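Local coordinates for putative protein (Aquifex aeolicus, PDB 1T6T) that is of unknown function but carries a Toprim domain related to that of RNase M5-like proteins, so it probably acts on nucleic acid with the help of metal ions, at residues B[14-19]-B[38-43]; B[23-28]-B[42-47]; B[64-69]-B[95-100]; B[68-73]-B[107-112]. All blocks are in the same frame, centred on the assembly; numbering follows the deposited sequence.

Contact 1 (B[14-19]-B[38-43]); sequences ELKKAS and FSIKNV
Ile-40 lays its side chain against one flank of helix 8-18. Its CG1 branch, turned anti to the carbonyl carbon (chi1 -64°), runs past Lys-16 and ends at Leu-15. There CD1 lies 3.9 Å from Leu-15 CD2, and the two side chains cross at about a right angle. Ile-40 CG1 also rests 3.8 Å from Lys-16 CB, while CG2 faces Ser-19. Lys-16 is bent at chi3 (75°), and its CD passes 3.7 Å from Phe-38 O. Water 1 accepts a weak bond from Lys-16 NZ and donates to that same carbonyl. Asn-42 ND2 donates to Ser-19 O at 2.9 Å, with the acceptor close to the amide plane. Ser-19 OG bonds back to Lys-16 O at 2.6 Å and accepts from water 2, which in turn accepts from Asn-42 N. Ser-39 ends helix 29-36 in a Schellman motif. The contact thus joins the end of helix 8-18 to the turn between helix 29-36 and strand 43-45, with Ile-24 of strand 23-26 packed against Leu-15 and Ile-40.

Contact 2 (B[23-28]-B[42-47]); sequences VILVEG and NVIDLS
Ile-24 bonds by its N and O to the residues on either side of its bridge partner Val-43. Ile-24 N donates to Asn-42 O at 3.0 Å, and Ile-44 N returns to Ile-24 O at 2.8 Å. Val-26 N then bonds to Ile-44 O, and Leu-46 N to Val-26 O. The ladder runs on past the strands, where Ser-47 N reaches Glu-27 O at 2.9 Å. Side chains alternate between the faces. On one, Val-26 CG2 meets Val-43 CG1 at 3.7 Å. On the other, Leu-25 and Ile-44 lie side by side, with Leu-25 CD2 3.7 Å from Ile-44 CB. Asn-42 crosses Val-23 at about a right angle, its OD1 3.6 Å from Val-23 CG2. An alanine at Asn-42 would keep the backbone bond to Ile-24 but would probably leave Ser-19 O without its amide donor and uncover Val-23 CG2. Further out, Leu-35 of helix 29-36 covers Val-26 and Val-43, while Met-57 and Leu-58 of helix 51-58 cover Ile-44. Ser-47 OG bonds to Tyr-51 OH of the second subunit. Strand 23-26, helix 29-36 and strand 43-45 form a beta-alpha-beta unit within the parallel sheet of the Toprim domain.

Contact 3 (B[64-69]-B[95-100]); sequences KVILLF and ENFRNF
Arg-98 reaches from helix 96-101 to the backbone from Leu-67 to Phe-69, on and after strand 64-67, a central strand of the parallel Toprim sheet. Its CB lies 3.4 Å from Leu-67 O and near Leu-68 CD2. The chain then runs extended from CG to NE, which carries it along the backbone to Phe-69. CG passes Phe-69 O at 4.0 Å. CD comes closer, 3.4 Å from Phe-69 O. Arg-98 NE donates to Phe-69 O at 2.8 Å, with an N-H...O angle of 154°. Phe-69 O lies near the guanidinium plane, at its edge, but NE itself stands 44° above the carbonyl plane. At the tip, NH2 has partners beyond the two segments: a salt bridge to Glu-76 and a hydrogen bond to Asp-70 O. A leucine in place of Arg-98 would probably leave Phe-69 O without this donor and Glu-76 without its charged mate. Elsewhere in the contact, Ile-66 meets Phe-97, with CG2 4.0 Å from Phe-97 CD2 and CD1 near CE2. Glu-95 CG approaches Leu-67 CD1, while its carboxylate turns to Lys-83 and Asn-79 of helix 73-88. Helix 8-18 packs on the same cluster, with Trp-11 and Leu-15 touching Leu-68. Water 3 bridges the backbones: it donates to Leu-67 O at 2.7 Å and accepts from Arg-98 N at 3.1 Å.

Contact 4 (B[68-73]-B[107-112]); sequences LFDLDT and IHIEEI
Asp-70 OD1 takes a hydrogen bond from Ile-109 N at 3.0 Å, and water 4, held by Glu-110 N, also lies 3.0 Å from it. The other oxygen, OD2, accepts from His-108 ND1 at 3.0 Å in an almost straight bond (178°). OD2 sits in the plane of the His-108 ring, yet the ring nitrogen meets the carboxylate from above, with the two planes 89° apart. The carboxylate therefore spans a backbone N-H and a ring N-H, which probably limits its rotation. Beside it, Leu-71 N donates to Ile-107 O at 2.7 Å. Ile-107 CG2 lies over the centre of one face of the His-108 ring and also touches Asp-72 CB at 3.8 Å. Ile-109 CG1 packs 3.3 Å from Leu-68 O. Glu-111 OE2 accepts from both Ile-107 N and His-108 N, from the same face of its plane, and so holds the two residues just before the 3-10 segment 109-112. Glu-110 forms a salt bridge with Arg-77 of the second subunit. Asp-72 OD1 caps helix 73-88 by accepting from Gly-75 N. Asp-70 and Asp-72 make an Asp-X-Asp pair after strand 64-67, consistent with the DxD motif of Toprim domains, which in relatives helps bind metal ions.

In the fold
From the N terminus, helix 8-18 leads into strand 23-26. Contact 1 then closes a loop by bringing the turn after helix 29-36 back to the end of that first helix. Contact 2 opens inside that span and closes on an overlapping stretch, running on to Ser-47; they share Asn-42 and Val-43. Contacts 3 and 4 come later. Contact 3 starts on strand 64-67 and contact 4 on the loop that follows, sharing Leu-68 and Phe-69; contact 3 closes first. Strands 23-26 and 64-67 are neighbours, so contacts 2 and 3 meet in one sheet. Leu-15 of contact 1 packs on Phe-97 and Leu-68. Phe-38 touches Ile-112, joining contact 1 to the C-terminal segment of contact 4.

Contact 1 (B[14-19]-B[38-43])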
loop_
_atom_site.group_PDB
_atom_site.type_symbol
_atom_site.label_atom_id
_atom_site.label_comp_id
_atom_site.label_asym_id
_atom_site.label_seq_id
_atom_site.Cartn_x
_atom_site.Cartn_y
_atom_site.Cartn_z
ATOM N N GLU B 14 -11.880 8.887 -21.635
ATOM C CA GLU B 14 -13.125 8.499 -20.990
ATOM C C GLU B 14 -13.002 8.632 -19.471
ATOM O O GLU B 14 -13.935 9.058 -18.795
ATOM C CB GLU B 14 -13.471 7.058 -21.359
ATOM C CG GLU B 14 -14.945 6.827 -21.601
ATOM C CD GLU B 14 -15.496 7.724 -22.697
ATOM O OE1 GLU B 14 -15.014 7.630 -23.848
ATOM O OE2 GLU B 14 -16.408 8.525 -22.407
ATOM N N LEU B 15 -11.841 8.264 -18.941
ATOM C CA LEU B 15 -11.608 8.358 -17.508
ATOM C C LEU B 15 -11.648 9.816 -17.067
ATOM O O LEU B 15 -12.254 10.139 -16.048
ATOM C CB LEU B 15 -10.256 7.739 -17.144
ATOM C CG LEU B 15 -9.888 7.756 -15.652
ATOM C CD1 LEU B 15 -10.973 7.047 -14.833
ATOM C CD2 LEU B 15 -8.531 7.080 -15.459
ATOM N N LYS B 16 -11.014 10.701 -17.838
ATOM C CA LYS B 16 -11.006 12.115 -17.481
ATOM C C LYS B 16 -12.427 12.658 -17.424
ATOM O O LYS B 16 -12.784 13.385 -16.498
ATOM C CB LYS B 16 -10.182 12.940 -18.481
ATOM C CG LYS B 16 -10.029 14.396 -18.044
ATOM C CD LYS B 16 -9.087 15.195 -18.933
ATOM C CE LYS B 16 -9.724 15.538 -20.260
ATOM N NZ LYS B 16 -8.858 16.466 -21.042
ATOM N N LYS B 17 -13.239 12.298 -18.414
ATOM C CA LYS B 17 -14.623 12.754 -18.452
ATOM C C LYS B 17 -15.360 12.246 -17.219
ATOM O O LYS B 17 -16.078 12.994 -16.559
ATOM C CB LYS B 17 -15.326 12.231 -19.710
ATOM C CG LYS B 17 -14.692 12.679 -21.011
ATOM C CD LYS B 17 -15.492 12.208 -22.220
ATOM C CE LYS B 17 -14.779 12.559 -23.520
ATOM N NZ LYS B 17 -14.472 14.014 -23.611
ATOM N N ALA B 18 -15.168 10.968 -16.911
ATOM C CA ALA B 18 -15.822 10.344 -15.767
ATOM C C ALA B 18 -15.380 10.946 -14.438
ATOM O O ALA B 18 -16.150 10.960 -13.476
ATOM C CB ALA B 18 -15.551 8.843 -15.772
ATOM N N SER B 19 -14.148 11.447 -14.392
ATOM C CA SER B 19 -13.603 12.028 -13.169
ATOM C C SER B 19 -14.277 13.324 -12.739
ATOM O O SER B 19 -13.991 13.839 -11.666
ATOM C CB SER B 19 -12.087 12.246 -13.294
ATOM O OG SER B 19 -11.775 13.355 -14.118
ATOM N N PHE B 38 -2.194 13.674 -17.295
ATOM C CA PHE B 38 -3.240 13.626 -18.310
ATOM C C PHE B 38 -4.408 14.521 -17.904
ATOM O O PHE B 38 -5.510 14.394 -18.425
ATOM C CB PHE B 38 -3.718 12.186 -18.500
ATOM C CG PHE B 38 -2.679 11.285 -19.100
ATOM C CD1 PHE B 38 -2.446 11.289 -20.472
ATOM C CD2 PHE B 38 -1.908 10.455 -18.290
ATOM C CE1 PHE B 38 -1.458 10.480 -21.032
ATOM C CE2 PHE B 38 -0.918 9.642 -18.838
ATOM C CZ PHE B 38 -0.692 9.655 -20.213
ATOM N N SER B 39 -4.142 15.432 -16.976
ATOM C CA SER B 39 -5.144 16.368 -16.481
ATOM C C SER B 39 -6.286 15.702 -15.718
ATOM O O SER B 39 -7.403 16.216 -15.678
ATOM C CB SER B 39 -5.702 17.210 -17.632
ATOM O OG SER B 39 -4.679 18.023 -18.188
ATOM N N ILE B 40 -6.006 14.548 -15.127
ATOM C CA ILE B 40 -7.003 13.852 -14.323
ATOM C C ILE B 40 -6.570 14.148 -12.891
ATOM O O ILE B 40 -5.599 13.577 -12.389
ATOM C CB ILE B 40 -7.005 12.337 -14.609
ATOM C CG1 ILE B 40 -7.424 12.098 -16.067
ATOM C CG2 ILE B 40 -7.977 11.629 -13.665
ATOM C CD1 ILE B 40 -7.396 10.643 -16.501
ATOM N N LYS B 41 -7.299 15.055 -12.247
ATOM C CA LYS B 41 -6.977 15.515 -10.901
ATOM C C LYS B 41 -7.841 15.032 -9.735
ATOM O O LYS B 41 -7.385 15.038 -8.593
ATOM C CB LYS B 41 -6.978 17.046 -10.901
ATOM C CG LYS B 41 -6.081 17.672 -11.964
ATOM C CD LYS B 41 -4.614 17.430 -11.661
ATOM C CE LYS B 41 -4.209 18.102 -10.353
ATOM N NZ LYS B 41 -2.772 17.881 -10.015
ATOM N N ASN B 42 -9.077 14.626 -10.011
ATOM C CA ASN B 42 -9.982 14.179 -8.955
ATOM C C ASN B 42 -9.599 12.764 -8.543
ATOM O O ASN B 42 -10.317 11.801 -8.806
ATOM C CB ASN B 42 -11.430 14.244 -9.462
ATOM C CG ASN B 42 -12.450 14.041 -8.358
ATOM O OD1 ASN B 42 -12.150 14.214 -7.174
ATOM N ND2 ASN B 42 -13.672 13.688 -8.742
ATOM N N VAL B 43 -8.459 12.666 -7.863
ATOM C CA VAL B 43 -7.904 11.386 -7.443
ATOM C C VAL B 43 -7.472 11.397 -5.983
ATOM O O VAL B 43 -6.939 12.390 -5.494
ATOM C CB VAL B 43 -6.658 11.038 -8.302
ATOM C CG1 VAL B 43 -6.114 9.664 -7.915
ATOM C CG2 VAL B 43 -7.009 11.077 -9.779
HETATM O O HOH W 1 -6.185 14.389 -21.086
HETATM O O HOH W 2 -10.190 15.004 -12.721
#

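Contact 2 (B[23-28]-B[42-47])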
loop_
_atom_site.group_PDB
_atom_site.type_symbol
_atom_site.label_atom_id
_atom_site.label_comp_id
_atom_site.label_asym_id
_atom_site.label_seq_id
_atom_site.Cartn_x
_atom_site.Cartn_y
_atom_site.Cartn_z
ATOM N N VAL B 23 -15.018 10.205 -8.083
ATOM C CA VAL B 23 -13.651 10.293 -7.593
ATOM C C VAL B 23 -12.911 9.003 -7.914
ATOM O O VAL B 23 -13.474 7.911 -7.837
ATOM C CB VAL B 23 -13.604 10.508 -6.062
ATOM C CG1 VAL B 23 -12.157 10.625 -5.597
ATOM C CG2 VAL B 23 -14.361 11.762 -5.690
ATOM N N ILE B 24 -11.646 9.138 -8.284
ATOM C CA ILE B 24 -10.814 7.992 -8.609
ATOM C C ILE B 24 -9.957 7.656 -7.397
ATOM O O ILE B 24 -9.377 8.549 -6.773
ATOM C CB ILE B 24 -9.879 8.315 -9.797
ATOM C CG1 ILE B 24 -10.715 8.557 -11.057
ATOM C CG2 ILE B 24 -8.861 7.186 -9.988
ATOM C CD1 ILE B 24 -9.944 9.176 -12.208
ATOM N N LEU B 25 -9.879 6.371 -7.067
ATOM C CA LEU B 25 -9.065 5.925 -5.941
ATOM C C LEU B 25 -7.900 5.085 -6.446
ATOM O O LEU B 25 -8.089 4.141 -7.218
ATOM C CB LEU B 25 -9.892 5.086 -4.961
ATOM C CG LEU B 25 -11.126 5.712 -4.310
ATOM C CD1 LEU B 25 -11.637 4.772 -3.218
ATOM C CD2 LEU B 25 -10.783 7.066 -3.712
ATOM N N VAL B 26 -6.694 5.445 -6.020
ATOM C CA VAL B 26 -5.496 4.708 -6.400
ATOM C C VAL B 26 -4.724 4.419 -5.128
ATOM O O VAL B 26 -5.046 4.938 -4.062
ATOM C CB VAL B 26 -4.587 5.502 -7.393
ATOM C CG1 VAL B 26 -5.345 5.775 -8.689
ATOM C CG2 VAL B 26 -4.104 6.801 -6.756
ATOM N N GLU B 27 -3.696 3.594 -5.243
ATOM C CA GLU B 27 -2.909 3.223 -4.084
ATOM C C GLU B 27 -1.853 4.246 -3.701
ATOM O O GLU B 27 -1.781 4.666 -2.550
ATOM C CB GLU B 27 -2.225 1.881 -4.344
ATOM C CG GLU B 27 -2.158 0.965 -3.138
ATOM C CD GLU B 27 -1.488 1.605 -1.947
ATOM O OE1 GLU B 27 -0.275 1.903 -2.030
ATOM O OE2 GLU B 27 -2.180 1.812 -0.929
ATOM N N GLY B 28 -1.036 4.652 -4.668
ATOM C CA GLY B 28 0.042 5.572 -4.353
ATOM C C GLY B 28 0.082 6.964 -4.943
ATOM O O GLY B 28 -0.615 7.294 -5.903
ATOM N N ASN B 42 -9.077 14.626 -10.011
ATOM C CA ASN B 42 -9.982 14.179 -8.955
ATOM C C ASN B 42 -9.599 12.764 -8.543
ATOM O O ASN B 42 -10.317 11.801 -8.806
ATOM C CB ASN B 42 -11.430 14.244 -9.462
ATOM C CG ASN B 42 -12.450 14.041 -8.358
ATOM O OD1 ASN B 42 -12.150 14.214 -7.174
ATOM N ND2 ASN B 42 -13.672 13.688 -8.742
ATOM N N VAL B 43 -8.459 12.666 -7.863
ATOM C CA VAL B 43 -7.904 11.386 -7.443
ATOM C C VAL B 43 -7.472 11.397 -5.983
ATOM O O VAL B 43 -6.939 12.390 -5.494
ATOM C CB VAL B 43 -6.658 11.038 -8.302
ATOM C CG1 VAL B 43 -6.114 9.664 -7.915
ATOM C CG2 VAL B 43 -7.009 11.077 -9.779
ATOM N N ILE B 44 -7.716 10.292 -5.291
ATOM C CA ILE B 44 -7.302 10.157 -3.900
ATOM C C ILE B 44 -6.366 8.963 -3.821
ATOM O O ILE B 44 -6.688 7.886 -4.328
ATOM C CB ILE B 44 -8.491 9.879 -2.946
ATOM C CG1 ILE B 44 -9.415 11.097 -2.881
ATOM C CG2 ILE B 44 -7.966 9.537 -1.542
ATOM C CD1 ILE B 44 -10.632 10.879 -2.003
ATOM N N ASP B 45 -5.206 9.159 -3.208
ATOM C CA ASP B 45 -4.256 8.061 -3.042
ATOM C C ASP B 45 -4.443 7.497 -1.636
ATOM O O ASP B 45 -4.477 8.243 -0.655
ATOM C CB ASP B 45 -2.815 8.540 -3.286
ATOM C CG ASP B 45 -2.437 9.762 -2.461
ATOM O OD1 ASP B 45 -3.283 10.658 -2.261
ATOM O OD2 ASP B 45 -1.268 9.832 -2.031
ATOM N N LEU B 46 -4.580 6.177 -1.550
ATOM C CA LEU B 46 -4.832 5.488 -0.289
ATOM C C LEU B 46 -3.667 5.365 0.698
ATOM O O LEU B 46 -3.868 5.456 1.907
ATOM C CB LEU B 46 -5.393 4.093 -0.591
ATOM C CG LEU B 46 -6.028 3.287 0.543
ATOM C CD1 LEU B 46 -7.263 4.009 1.071
ATOM C CD2 LEU B 46 -6.405 1.907 0.021
ATOM N N SER B 47 -2.455 5.148 0.201
ATOM C CA SER B 47 -1.319 5.001 1.107
ATOM C C SER B 47 -1.204 6.205 2.032
ATOM O O SER B 47 -1.258 7.351 1.586
ATOM C CB SER B 47 -0.018 4.825 0.322
ATOM O OG SER B 47 1.068 4.596 1.210
#

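Contact 3 (B[64-69]-B[95-100])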
loop_
_atom_site.group_PDB
_atom_site.type_symbol
_atom_site.label_atom_id
_atom_site.label_comp_id
_atom_site.label_asym_id
_atom_site.label_seq_id
_atom_site.Cartn_x
_atom_site.Cartn_y
_atom_site.Cartn_z
ATOM N N LYS B 64 -20.259 8.448 -6.264
ATOM C CA LYS B 64 -19.619 7.397 -7.038
ATOM C C LYS B 64 -18.099 7.425 -6.935
ATOM O O LYS B 64 -17.482 8.492 -6.891
ATOM C CB LYS B 64 -20.035 7.520 -8.503
ATOM C CG LYS B 64 -19.763 6.284 -9.341
ATOM C CD LYS B 64 -20.085 6.514 -10.819
ATOM C CE LYS B 64 -21.515 6.994 -11.038
ATOM N NZ LYS B 64 -21.745 8.389 -10.549
ATOM N N VAL B 65 -17.508 6.237 -6.895
ATOM C CA VAL B 65 -16.066 6.100 -6.801
ATOM C C VAL B 65 -15.534 5.134 -7.853
ATOM O O VAL B 65 -16.046 4.027 -8.015
ATOM C CB VAL B 65 -15.640 5.575 -5.414
ATOM C CG1 VAL B 65 -14.139 5.364 -5.383
ATOM C CG2 VAL B 65 -16.060 6.553 -4.331
ATOM N N ILE B 66 -14.505 5.565 -8.573
ATOM C CA ILE B 66 -13.879 4.728 -9.581
ATOM C C ILE B 66 -12.650 4.077 -8.940
ATOM O O ILE B 66 -11.726 4.772 -8.519
ATOM C CB ILE B 66 -13.437 5.569 -10.795
ATOM C CG1 ILE B 66 -14.669 6.160 -11.495
ATOM C CG2 ILE B 66 -12.623 4.710 -11.753
ATOM C CD1 ILE B 66 -14.337 7.192 -12.556
ATOM N N LEU B 67 -12.646 2.751 -8.847
ATOM C CA LEU B 67 -11.512 2.046 -8.252
ATOM C C LEU B 67 -10.452 1.786 -9.313
ATOM O O LEU B 67 -10.739 1.189 -10.352
ATOM C CB LEU B 67 -11.964 0.716 -7.642
ATOM C CG LEU B 67 -13.004 0.802 -6.526
ATOM C CD1 LEU B 67 -13.261 -0.590 -5.975
ATOM C CD2 LEU B 67 -12.512 1.736 -5.421
ATOM N N LEU B 68 -9.235 2.254 -9.062
ATOM C CA LEU B 68 -8.142 2.061 -10.010
ATOM C C LEU B 68 -6.875 1.549 -9.353
ATOM O O LEU B 68 -5.832 2.189 -9.432
ATOM C CB LEU B 68 -7.805 3.358 -10.743
ATOM C CG LEU B 68 -8.410 3.630 -12.119
ATOM C CD1 LEU B 68 -7.628 4.766 -12.767
ATOM C CD2 LEU B 68 -8.344 2.378 -12.994
ATOM N N PHE B 69 -6.965 0.397 -8.705
ATOM C CA PHE B 69 -5.796 -0.188 -8.069
ATOM C C PHE B 69 -5.088 -1.079 -9.079
ATOM O O PHE B 69 -5.697 -1.530 -10.052
ATOM C CB PHE B 69 -6.229 -0.977 -6.839
ATOM C CG PHE B 69 -6.851 -0.119 -5.788
ATOM C CD1 PHE B 69 -6.070 0.766 -5.050
ATOM C CD2 PHE B 69 -8.224 -0.141 -5.576
ATOM C CE1 PHE B 69 -6.652 1.621 -4.119
ATOM C CE2 PHE B 69 -8.814 0.710 -4.646
ATOM C CZ PHE B 69 -8.028 1.593 -3.917
ATOM N N GLU B 95 -16.041 -0.286 -11.341
ATOM C CA GLU B 95 -14.866 -1.108 -11.624
ATOM C C GLU B 95 -14.655 -1.250 -13.128
ATOM O O GLU B 95 -13.716 -1.911 -13.566
ATOM C CB GLU B 95 -15.026 -2.509 -11.022
ATOM C CG GLU B 95 -14.910 -2.577 -9.516
ATOM C CD GLU B 95 -14.970 -4.004 -9.011
ATOM O OE1 GLU B 95 -16.073 -4.595 -8.999
ATOM O OE2 GLU B 95 -13.906 -4.542 -8.640
ATOM N N ASN B 96 -15.528 -0.633 -13.915
ATOM C CA ASN B 96 -15.426 -0.731 -15.366
ATOM C C ASN B 96 -14.091 -0.290 -15.948
ATOM O O ASN B 96 -13.576 -0.927 -16.858
ATOM C CB ASN B 96 -16.553 0.055 -16.041
ATOM C CG ASN B 96 -17.925 -0.498 -15.712
ATOM O OD1 ASN B 96 -18.121 -1.711 -15.662
ATOM N ND2 ASN B 96 -18.885 0.390 -15.498
ATOM N N PHE B 97 -13.527 0.798 -15.438
ATOM C CA PHE B 97 -12.257 1.277 -15.967
ATOM C C PHE B 97 -11.117 0.326 -15.661
ATOM O O PHE B 97 -10.283 0.042 -16.526
ATOM C CB PHE B 97 -11.959 2.676 -15.426
ATOM C CG PHE B 97 -12.781 3.749 -16.075
ATOM C CD1 PHE B 97 -12.428 4.253 -17.324
ATOM C CD2 PHE B 97 -13.930 4.228 -15.457
ATOM C CE1 PHE B 97 -13.213 5.223 -17.951
ATOM C CE2 PHE B 97 -14.722 5.197 -16.075
ATOM C CZ PHE B 97 -14.361 5.693 -17.324
ATOM N N ARG B 98 -11.081 -0.168 -14.432
ATOM C CA ARG B 98 -10.041 -1.100 -14.032
ATOM C C ARG B 98 -10.196 -2.411 -14.801
ATOM O O ARG B 98 -9.217 -2.969 -15.291
ATOM C CB ARG B 98 -10.120 -1.366 -12.525
ATOM C CG ARG B 98 -9.040 -2.308 -12.008
ATOM C CD ARG B 98 -9.014 -2.322 -10.485
ATOM N NE ARG B 98 -7.946 -3.166 -9.949
ATOM C CZ ARG B 98 -8.060 -4.469 -9.719
ATOM N NH1 ARG B 98 -9.201 -5.093 -9.974
ATOM N NH2 ARG B 98 -7.034 -5.149 -9.221
ATOM N N ASN B 99 -11.427 -2.900 -14.908
ATOM C CA ASN B 99 -11.660 -4.153 -15.618
ATOM C C ASN B 99 -11.285 -4.070 -17.088
ATOM O O ASN B 99 -10.874 -5.066 -17.682
ATOM C CB ASN B 99 -13.118 -4.598 -15.485
ATOM C CG ASN B 99 -13.451 -5.083 -14.091
ATOM O OD1 ASN B 99 -12.564 -5.475 -13.328
ATOM N ND2 ASN B 99 -14.734 -5.074 -13.754
ATOM N N PHE B 100 -11.425 -2.889 -17.677
ATOM C CA PHE B 100 -11.086 -2.717 -19.082
ATOM C C PHE B 100 -9.588 -2.931 -19.315
ATOM O O PHE B 100 -9.184 -3.498 -20.332
ATOM C CB PHE B 100 -11.487 -1.323 -19.563
ATOM C CG PHE B 100 -11.820 -1.269 -21.026
ATOM C CD1 PHE B 100 -13.067 -1.687 -21.481
ATOM C CD2 PHE B 100 -10.877 -0.837 -21.954
ATOM C CE1 PHE B 100 -13.371 -1.678 -22.845
ATOM C CE2 PHE B 100 -11.171 -0.825 -23.317
ATOM C CZ PHE B 100 -12.420 -1.247 -23.763
HETATM O O HOH W 3 -12.686 1.248 -12.252
#

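Contact 4 (B[68-73]-B[107-112])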
loop_
_atom_site.group_PDB
_atom_site.type_symbol
_atom_site.label_atom_id
_atom_site.label_comp_id
_atom_site.label_asym_id
_atom_site.label_seq_id
_atom_site.Cartn_x
_atom_site.Cartn_y
_atom_site.Cartn_z
ATOM N N LEU B 68 -9.235 2.254 -9.062
ATOM C CA LEU B 68 -8.142 2.061 -10.010
ATOM C C LEU B 68 -6.875 1.549 -9.353
ATOM O O LEU B 68 -5.832 2.189 -9.432
ATOM C CB LEU B 68 -7.805 3.358 -10.743
ATOM C CG LEU B 68 -8.410 3.630 -12.119
ATOM C CD1 LEU B 68 -7.628 4.766 -12.767
ATOM C CD2 LEU B 68 -8.344 2.378 -12.994
ATOM N N PHE B 69 -6.965 0.397 -8.705
ATOM C CA PHE B 69 -5.796 -0.188 -8.069
ATOM C C PHE B 69 -5.088 -1.079 -9.079
ATOM O O PHE B 69 -5.697 -1.530 -10.052
ATOM C CB PHE B 69 -6.229 -0.977 -6.839
ATOM C CG PHE B 69 -6.851 -0.119 -5.788
ATOM C CD1 PHE B 69 -6.070 0.766 -5.050
ATOM C CD2 PHE B 69 -8.224 -0.141 -5.576
ATOM C CE1 PHE B 69 -6.652 1.621 -4.119
ATOM C CE2 PHE B 69 -8.814 0.710 -4.646
ATOM C CZ PHE B 69 -8.028 1.593 -3.917
ATOM N N ASP B 70 -3.798 -1.314 -8.864
ATOM C CA ASP B 70 -3.027 -2.140 -9.782
ATOM C C ASP B 70 -3.644 -3.519 -9.952
ATOM O O ASP B 70 -4.410 -3.976 -9.108
ATOM C CB ASP B 70 -1.578 -2.258 -9.307
ATOM C CG ASP B 70 -0.880 -0.909 -9.243
ATOM O OD1 ASP B 70 -1.324 0.026 -9.942
ATOM O OD2 ASP B 70 0.118 -0.786 -8.506
ATOM N N LEU B 71 -3.302 -4.172 -11.057
ATOM C CA LEU B 71 -3.844 -5.484 -11.372
ATOM C C LEU B 71 -3.030 -6.652 -10.834
ATOM O O LEU B 71 -3.192 -7.778 -11.290
ATOM C CB LEU B 71 -4.015 -5.624 -12.888
ATOM C CG LEU B 71 -5.046 -4.682 -13.520
ATOM C CD1 LEU B 71 -5.073 -4.873 -15.022
ATOM C CD2 LEU B 71 -6.418 -4.958 -12.929
ATOM N N ASP B 72 -2.159 -6.388 -9.868
ATOM C CA ASP B 72 -1.360 -7.453 -9.277
ATOM C C ASP B 72 -2.065 -7.927 -8.006
ATOM O O ASP B 72 -3.117 -7.399 -7.642
ATOM C CB ASP B 72 0.060 -6.951 -8.979
ATOM C CG ASP B 72 0.094 -5.838 -7.955
ATOM O OD1 ASP B 72 -0.934 -5.158 -7.761
ATOM O OD2 ASP B 72 1.166 -5.633 -7.347
ATOM N N THR B 73 -1.503 -8.929 -7.338
ATOM C CA THR B 73 -2.116 -9.461 -6.125
ATOM C C THR B 73 -2.365 -8.391 -5.071
ATOM O O THR B 73 -3.438 -8.338 -4.468
ATOM C CB THR B 73 -1.245 -10.564 -5.499
ATOM O OG1 THR B 73 -1.049 -11.609 -6.455
ATOM C CG2 THR B 73 -1.922 -11.140 -4.260
ATOM N N ILE B 107 -0.157 -3.589 -15.677
ATOM C CA ILE B 107 -0.395 -4.110 -14.341
ATOM C C ILE B 107 -0.508 -2.947 -13.367
ATOM O O ILE B 107 -1.427 -2.894 -12.554
ATOM C CB ILE B 107 0.745 -5.034 -13.878
ATOM C CG1 ILE B 107 0.719 -6.336 -14.684
ATOM C CG2 ILE B 107 0.607 -5.326 -12.387
ATOM C CD1 ILE B 107 -0.560 -7.144 -14.526
ATOM N N HIS B 108 0.435 -2.013 -13.475
ATOM C CA HIS B 108 0.482 -0.843 -12.603
ATOM C C HIS B 108 -0.034 0.395 -13.322
ATOM O O HIS B 108 0.403 0.704 -14.429
ATOM C CB HIS B 108 1.921 -0.612 -12.143
ATOM C CG HIS B 108 2.531 -1.796 -11.464
ATOM N ND1 HIS B 108 2.167 -2.199 -10.199
ATOM C CD2 HIS B 108 3.462 -2.685 -11.888
ATOM C CE1 HIS B 108 2.845 -3.284 -9.869
ATOM N NE2 HIS B 108 3.638 -3.600 -10.877
ATOM N N ILE B 109 -0.965 1.103 -12.688
ATOM C CA ILE B 109 -1.538 2.307 -13.272
ATOM C C ILE B 109 -0.423 3.285 -13.623
ATOM O O ILE B 109 -0.524 4.049 -14.580
ATOM C CB ILE B 109 -2.521 2.988 -12.290
ATOM C CG1 ILE B 109 -3.537 1.961 -11.771
ATOM C CG2 ILE B 109 -3.227 4.144 -12.980
ATOM C CD1 ILE B 109 -4.307 1.224 -12.854
ATOM N N GLU B 110 0.657 3.239 -12.853
ATOM C CA GLU B 110 1.789 4.125 -13.082
ATOM C C GLU B 110 2.379 3.939 -14.482
ATOM O O GLU B 110 3.061 4.821 -14.997
ATOM C CB GLU B 110 2.867 3.862 -12.026
ATOM C CG GLU B 110 3.768 5.048 -11.758
ATOM C CD GLU B 110 4.807 4.754 -10.697
ATOM O OE1 GLU B 110 4.468 4.072 -9.705
ATOM O OE2 GLU B 110 5.958 5.216 -10.846
ATOM N N GLU B 111 2.111 2.793 -15.102
ATOM C CA GLU B 111 2.631 2.515 -16.439
ATOM C C GLU B 111 2.097 3.462 -17.513
ATOM O O GLU B 111 2.687 3.577 -18.586
ATOM C CB GLU B 111 2.320 1.069 -16.845
ATOM C CG GLU B 111 3.113 0.018 -16.087
ATOM C CD GLU B 111 2.723 -1.398 -16.474
ATOM O OE1 GLU B 111 2.702 -1.704 -17.685
ATOM O OE2 GLU B 111 2.441 -2.208 -15.571
ATOM N N ILE B 112 0.989 4.140 -17.238
ATOM C CA ILE B 112 0.433 5.059 -18.228
ATOM C C ILE B 112 1.347 6.253 -18.483
ATOM O O ILE B 112 1.201 6.945 -19.488
ATOM C CB ILE B 112 -0.962 5.589 -17.811
ATOM C CG1 ILE B 112 -0.855 6.403 -16.520
ATOM C CG2 ILE B 112 -1.931 4.433 -17.647
ATOM C CD1 ILE B 112 -2.166 7.028 -16.078
HETATM O O HOH W 4 1.045 1.852 -10.147
#